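Local coordinates for protein myosin-I heavy chain (Dictyostelium discoideum, PDB 5EJR) that is an actin-based motor with ATPase activity, involved in the early steps of phagocytosis and in adhesion, represented here by its second MyTH4-FERM tail unit, at residues Y336-E341 with K416-G421; N304-Q309 with F409-G414. One frame throughout, in Å; residues are numbered along the deposited sequence.

Contact 1. Residues Y336-E341 with K416-G421; sequences YTNVNE and KSPLFG. With EDO (1,2-ethanediol), chain H; EDO (1,2-ethanediol), chain F.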
loop_
_atom_site.group_PDB
_atom_site.type_symbol
_atom_site.label_atom_id
_atom_site.label_comp_id
_atom_site.label_asym_id
_atom_site.label_seq_id
_atom_site.Cartn_x
_atom_site.Cartn_y
_atom_site.Cartn_z
ATOM N N TYR A 336 -18.704 -1.512 -19.770
ATOM C CA TYR A 336 -19.864 -0.708 -20.147
ATOM C C TYR A 336 -20.865 -1.511 -20.986
ATOM O O TYR A 336 -20.727 -1.584 -22.199
ATOM C CB TYR A 336 -19.407 0.571 -20.889
ATOM C CG TYR A 336 -18.490 1.436 -20.054
ATOM C CD1 TYR A 336 -18.923 1.991 -18.851
ATOM C CD2 TYR A 336 -17.199 1.727 -20.478
ATOM C CE1 TYR A 336 -18.083 2.790 -18.078
ATOM C CE2 TYR A 336 -16.362 2.556 -19.732
ATOM C CZ TYR A 336 -16.804 3.072 -18.526
ATOM O OH TYR A 336 -15.973 3.863 -17.779
ATOM N N THR A 337 -21.877 -2.094 -20.363
ATOM C CA THR A 337 -22.815 -2.920 -21.131
ATOM C C THR A 337 -24.279 -2.387 -21.124
ATOM O O THR A 337 -25.158 -3.061 -21.669
ATOM C CB THR A 337 -22.698 -4.393 -20.709
ATOM O OG1 THR A 337 -22.679 -4.488 -19.282
ATOM C CG2 THR A 337 -21.437 -5.059 -21.279
ATOM N N ASN A 338 -24.525 -1.140 -20.639
ATOM C CA ASN A 338 -25.870 -0.537 -20.719
ATOM C C ASN A 338 -26.038 0.060 -22.133
ATOM O O ASN A 338 -26.489 1.195 -22.331
ATOM C CB ASN A 338 -26.098 0.533 -19.621
ATOM C CG ASN A 338 -27.531 1.046 -19.560
ATOM O OD1 ASN A 338 -28.491 0.362 -19.955
ATOM N ND2 ASN A 338 -27.712 2.279 -19.105
ATOM N N VAL A 339 -25.670 -0.719 -23.122
ATOM C CA VAL A 339 -25.636 -0.244 -24.493
ATOM C C VAL A 339 -26.301 -1.252 -25.435
ATOM O O VAL A 339 -26.127 -2.458 -25.261
ATOM C CB VAL A 339 -24.118 0.035 -24.750
ATOM C CG1 VAL A 339 -23.330 -1.208 -25.150
ATOM C CG2 VAL A 339 -23.871 1.198 -25.679
ATOM N N ASN A 340 -27.147 -0.772 -26.362
ATOM C CA ASN A 340 -27.772 -1.680 -27.312
ATOM C C ASN A 340 -26.810 -1.914 -28.512
ATOM O O ASN A 340 -25.755 -1.276 -28.575
ATOM C CB ASN A 340 -29.181 -1.213 -27.713
ATOM C CG ASN A 340 -29.276 -0.077 -28.712
ATOM O OD1 ASN A 340 -28.289 0.558 -29.082
ATOM N ND2 ASN A 340 -30.485 0.181 -29.199
ATOM N N GLU A 341 -27.166 -2.817 -29.441
ATOM C CA GLU A 341 -26.336 -3.158 -30.608
ATOM C C GLU A 341 -26.066 -1.970 -31.550
ATOM O O GLU A 341 -24.952 -1.847 -32.056
ATOM C CB GLU A 341 -26.916 -4.352 -31.361
ATOM C CG GLU A 341 -26.805 -5.632 -30.532
ATOM C CD GLU A 341 -27.682 -6.808 -30.928
ATOM O OE1 GLU A 341 -28.522 -6.653 -31.844
ATOM O OE2 GLU A 341 -27.515 -7.897 -30.330
ATOM N N LYS A 416 -24.577 6.897 -21.775
ATOM C CA LYS A 416 -25.324 5.658 -21.702
ATOM C C LYS A 416 -25.004 4.803 -20.489
ATOM O O LYS A 416 -25.735 3.859 -20.213
ATOM C CB LYS A 416 -25.134 4.876 -23.011
ATOM C CG LYS A 416 -25.907 5.558 -24.145
ATOM C CD LYS A 416 -25.456 5.167 -25.520
ATOM C CE LYS A 416 -26.142 6.036 -26.549
ATOM N NZ LYS A 416 -27.615 5.818 -26.579
ATOM N N SER A 417 -23.958 5.148 -19.733
ATOM C CA SER A 417 -23.512 4.337 -18.603
ATOM C C SER A 417 -23.623 5.024 -17.244
ATOM O O SER A 417 -22.830 5.922 -16.935
ATOM C CB SER A 417 -22.091 3.842 -18.844
ATOM O OG SER A 417 -21.943 3.474 -20.204
ATOM N N PRO A 418 -24.561 4.580 -16.375
ATOM C CA PRO A 418 -24.669 5.211 -15.038
ATOM C C PRO A 418 -23.446 5.010 -14.143
ATOM O O PRO A 418 -23.253 5.770 -13.215
ATOM C CB PRO A 418 -25.932 4.592 -14.426
ATOM C CG PRO A 418 -26.582 3.800 -15.508
ATOM C CD PRO A 418 -25.573 3.521 -16.569
ATOM N N LEU A 419 -22.600 4.034 -14.444
ATOM C CA LEU A 419 -21.387 3.797 -13.665
ATOM C C LEU A 419 -20.219 4.693 -14.137
ATOM O O LEU A 419 -19.167 4.679 -13.502
ATOM C CB LEU A 419 -20.970 2.319 -13.750
ATOM C CG LEU A 419 -21.848 1.268 -13.032
ATOM C CD1 LEU A 419 -21.357 -0.113 -13.341
ATOM C CD2 LEU A 419 -21.857 1.465 -11.520
ATOM N N PHE A 420 -20.386 5.444 -15.250
ATOM C CA PHE A 420 -19.308 6.294 -15.746
ATOM C C PHE A 420 -18.960 7.360 -14.695
ATOM O O PHE A 420 -19.848 8.040 -14.196
ATOM C CB PHE A 420 -19.688 6.962 -17.087
ATOM C CG PHE A 420 -18.568 7.830 -17.621
ATOM C CD1 PHE A 420 -17.533 7.276 -18.359
ATOM C CD2 PHE A 420 -18.498 9.181 -17.292
ATOM C CE1 PHE A 420 -16.467 8.067 -18.799
ATOM C CE2 PHE A 420 -17.418 9.965 -17.690
ATOM C CZ PHE A 420 -16.408 9.407 -18.451
ATOM N N GLY A 421 -17.679 7.499 -14.378
ATOM C CA GLY A 421 -17.231 8.517 -13.423
ATOM C C GLY A 421 -17.372 8.126 -11.965
ATOM O O GLY A 421 -17.056 8.927 -11.092
HETATM C C1 EDO H . -15.119 6.141 -16.118
HETATM O O1 EDO H . -15.547 5.450 -14.964
HETATM C C2 EDO H . -13.579 6.310 -16.297
HETATM O O2 EDO H . -12.774 5.274 -15.764
HETATM C C1 EDO F . -24.841 7.347 -10.515
HETATM O O1 EDO F . -25.216 6.553 -11.630
HETATM C C2 EDO F . -25.221 8.786 -10.887
HETATM O O2 EDO F . -24.880 9.661 -9.852
HETATM O O HOH W 1 -22.824 0.935 -19.925
#

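Contact 2. Residues N304-Q309 with F409-G414; sequences NKILDQ and FINLIG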
loop_
_atom_site.group_PDB
_atom_site.type_symbol
_atom_site.label_atom_id
_atom_site.label_comp_id
_atom_site.label_asym_id
_atom_site.label_seq_id
_atom_site.Cartn_x
_atom_site.Cartn_y
_atom_site.Cartn_z
ATOM N N ASN A 304 -22.127 14.708 -20.143
ATOM C CA ASN A 304 -23.230 15.019 -21.054
ATOM C C ASN A 304 -23.017 16.302 -21.834
ATOM O O ASN A 304 -23.644 16.483 -22.893
ATOM C CB ASN A 304 -24.569 15.036 -20.309
ATOM C CG ASN A 304 -24.945 13.660 -19.807
ATOM O OD1 ASN A 304 -24.941 13.391 -18.603
ATOM N ND2 ASN A 304 -25.148 12.724 -20.724
ATOM N N LYS A 305 -22.091 17.180 -21.348
ATOM C CA LYS A 305 -21.769 18.458 -22.013
ATOM C C LYS A 305 -20.362 18.455 -22.640
ATOM O O LYS A 305 -19.859 19.509 -23.031
ATOM C CB LYS A 305 -21.887 19.615 -20.979
ATOM C CG LYS A 305 -23.301 19.760 -20.446
ATOM C CD LYS A 305 -23.435 20.924 -19.489
ATOM C CE LYS A 305 -24.881 21.126 -19.087
ATOM N NZ LYS A 305 -24.995 22.038 -17.916
ATOM N N ILE A 306 -19.697 17.293 -22.689
ATOM C CA ILE A 306 -18.312 17.197 -23.168
ATOM C C ILE A 306 -18.063 17.855 -24.568
ATOM O O ILE A 306 -17.057 18.543 -24.738
ATOM C CB ILE A 306 -17.805 15.734 -23.115
ATOM C CG1 ILE A 306 -16.275 15.654 -23.379
ATOM C CG2 ILE A 306 -18.612 14.803 -24.010
ATOM C CD1 ILE A 306 -15.625 14.230 -23.171
ATOM N N LEU A 307 -18.965 17.652 -25.537
ATOM C CA LEU A 307 -18.809 18.202 -26.869
ATOM C C LEU A 307 -18.929 19.729 -26.903
ATOM O O LEU A 307 -18.365 20.357 -27.797
ATOM C CB LEU A 307 -19.796 17.552 -27.867
ATOM C CG LEU A 307 -19.612 16.012 -28.067
ATOM C CD1 LEU A 307 -20.714 15.442 -28.957
ATOM C CD2 LEU A 307 -18.258 15.715 -28.690
ATOM N N ASP A 308 -19.622 20.308 -25.921
ATOM C CA ASP A 308 -19.793 21.756 -25.848
ATOM C C ASP A 308 -18.911 22.399 -24.785
ATOM O O ASP A 308 -18.979 23.612 -24.621
ATOM C CB ASP A 308 -21.273 22.130 -25.685
ATOM C CG ASP A 308 -22.129 21.696 -26.875
ATOM O OD1 ASP A 308 -21.768 22.029 -28.021
ATOM O OD2 ASP A 308 -23.133 21.004 -26.659
ATOM N N GLN A 309 -18.076 21.591 -24.066
ATOM C CA GLN A 309 -17.133 22.089 -23.052
ATOM C C GLN A 309 -15.806 21.341 -23.197
ATOM O O GLN A 309 -15.211 20.886 -22.201
ATOM C CB GLN A 309 -17.678 21.904 -21.635
ATOM C CG GLN A 309 -19.093 22.395 -21.406
ATOM C CD GLN A 309 -19.489 22.243 -19.957
ATOM O OE1 GLN A 309 -19.133 21.279 -19.268
ATOM N NE2 GLN A 309 -20.233 23.212 -19.462
ATOM N N PHE A 409 -16.485 9.558 -28.634
ATOM C CA PHE A 409 -16.458 8.234 -27.998
ATOM C C PHE A 409 -16.794 8.379 -26.497
ATOM O O PHE A 409 -17.697 7.711 -26.010
ATOM C CB PHE A 409 -15.080 7.582 -28.190
ATOM C CG PHE A 409 -14.833 6.382 -27.297
ATOM C CD1 PHE A 409 -15.590 5.220 -27.435
ATOM C CD2 PHE A 409 -13.892 6.439 -26.274
ATOM C CE1 PHE A 409 -15.364 4.116 -26.600
ATOM C CE2 PHE A 409 -13.678 5.342 -25.436
ATOM C CZ PHE A 409 -14.429 4.195 -25.595
ATOM N N ILE A 410 -16.113 9.312 -25.792
ATOM C CA ILE A 410 -16.392 9.525 -24.369
ATOM C C ILE A 410 -17.839 9.973 -24.154
ATOM O O ILE A 410 -18.478 9.470 -23.254
ATOM C CB ILE A 410 -15.372 10.479 -23.701
ATOM C CG1 ILE A 410 -13.938 9.889 -23.808
ATOM C CG2 ILE A 410 -15.779 10.736 -22.246
ATOM C CD1 ILE A 410 -12.762 10.887 -23.736
ATOM N N ASN A 411 -18.355 10.860 -25.001
ATOM C CA ASN A 411 -19.739 11.327 -24.894
ATOM C C ASN A 411 -20.727 10.159 -24.992
ATOM O O ASN A 411 -21.677 10.073 -24.225
ATOM C CB ASN A 411 -20.048 12.384 -25.974
ATOM C CG ASN A 411 -21.478 12.893 -25.887
ATOM O OD1 ASN A 411 -21.950 13.428 -24.864
ATOM N ND2 ASN A 411 -22.215 12.653 -26.926
ATOM N N LEU A 412 -20.501 9.268 -25.953
ATOM C CA LEU A 412 -21.388 8.116 -26.137
ATOM C C LEU A 412 -21.358 7.151 -24.973
ATOM O O LEU A 412 -22.407 6.802 -24.468
ATOM C CB LEU A 412 -21.079 7.434 -27.458
ATOM C CG LEU A 412 -21.753 8.166 -28.588
ATOM C CD1 LEU A 412 -21.010 7.978 -29.863
ATOM C CD2 LEU A 412 -23.221 7.755 -28.702
ATOM N N ILE A 413 -20.171 6.739 -24.529
ATOM C CA ILE A 413 -20.012 5.881 -23.353
ATOM C C ILE A 413 -20.650 6.544 -22.119
ATOM O O ILE A 413 -21.461 5.927 -21.424
ATOM C CB ILE A 413 -18.510 5.605 -23.083
ATOM C CG1 ILE A 413 -17.914 4.689 -24.163
ATOM C CG2 ILE A 413 -18.286 5.014 -21.652
ATOM C CD1 ILE A 413 -18.467 3.248 -24.247
ATOM N N GLY A 414 -20.263 7.792 -21.881
ATOM C CA GLY A 414 -20.676 8.566 -20.719
ATOM C C GLY A 414 -22.164 8.746 -20.563
ATOM O O GLY A 414 -22.675 8.547 -19.470
HETATM O O HOH W 2 -21.710 16.659 -25.182
HETATM O O HOH W 3 -24.619 13.854 -24.500
#

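Contact 1. Residues Y336-E341 with K416-G421
The phenol ring of Y336 meets S417 and F420 obliquely; an ethanediol, probably from the crystallisation liquor, is modelled doubtfully close to its hydroxyl. S417 OG lies 3.6 Å from Y336 CD1, and F420 CD1 approaches Y336 OH at 3.8 Å. The Y336 hydroxyl itself is hydrogen-bonded to E330, while the F420 ring packs edge-to-face with F299. The N338 side chain runs at about a right angle to that of P418, its ND2 3.5 Å from P418 CD. With CG anti to the backbone N (chi1 -173°), N338 reaches K416, but the bond from ND2 to K416 O is weak: short at 2.8 Å and bent to 119°. A water supplies a second link, accepting from N338 N at 2.8 Å and donating to S417 OG at 2.7 Å. V339 CG2 rests loosely on K416 CD, and K416 NZ forms a salt bridge with D343. The inverse gamma turn centred on N338 faces the type I turn S417-F420, where the FERM helical lobe passes to its PTB-like lobe. Buried S417 OG is gripped twice, by the water and by its bond to I413 O, which fixes the hydroxyl; the one direct bond across the contact is weak, so the polar tie rests largely on the water.

Contact 2. Residues N304-Q309 with F409-G414
I306 and L307 lean on I410 and N411 of helix 402-416, closing the helical central lobe of the FERM domain, where the chain arrives from the ubiquitin-like lobe. N304 and K305 end a short 3-10 segment, and D308 N bonds back to K305 O at 3.0 Å; the partner segment is regular helix.

Apolar packing comes from both branches of I306. CG1 stands anti to the backbone N (chi1 -170°) and places CD1 against I410, whose CG2 it meets at 3.6 Å with the two side chains crossing at about a right angle. The other branch, CG2, sits over the N411 stem, 3.4 Å from its CB, as the side chains slide past each other in opposite directions. L307 crosses N411 instead: its CD1 lies 3.8 Å from ND2, so a methyl abuts the nitrogen end of the amide. I306 and L307 also touch L407, one turn earlier on the helix, and I410 is backed by I327 and F320 of helix 317-332.

The polar part of the contact is water-mediated. N304 O and N411 OD1 are both acceptors, and two waters between them turn this pairing into a bridge by donating to each. One of the two also ties in the loop backbone, accepting from L307 N at 2.9 Å and reaching N411 OD1 at a long 3.3 Å. The other donates to N411 OD1 at 2.7 Å and to N304 O at 3.2 Å.

How the contacts relate
Along the chain the segments run 304-309, 336-341, 409-414, 416-421, so the two contacts cross. Contact 2 closes the longer loop, from the entry of the FERM central lobe round to helix 402-416, with 99 residues between its segments. Contact 1 opens within that loop, after helix 317-332, and closes at the C-terminal end of helix 402-416, ahead of strand 423-428. Their centres lie about 13 Å apart and they touch directly: Y336 CD2 packs on I413 CG2 at 3.7 Å, and F420 CG lies 3.8 Å from G414 CA. Helix 402-416 is therefore held near its middle by the entry segment and at its C-terminal end by the 336-341 loop.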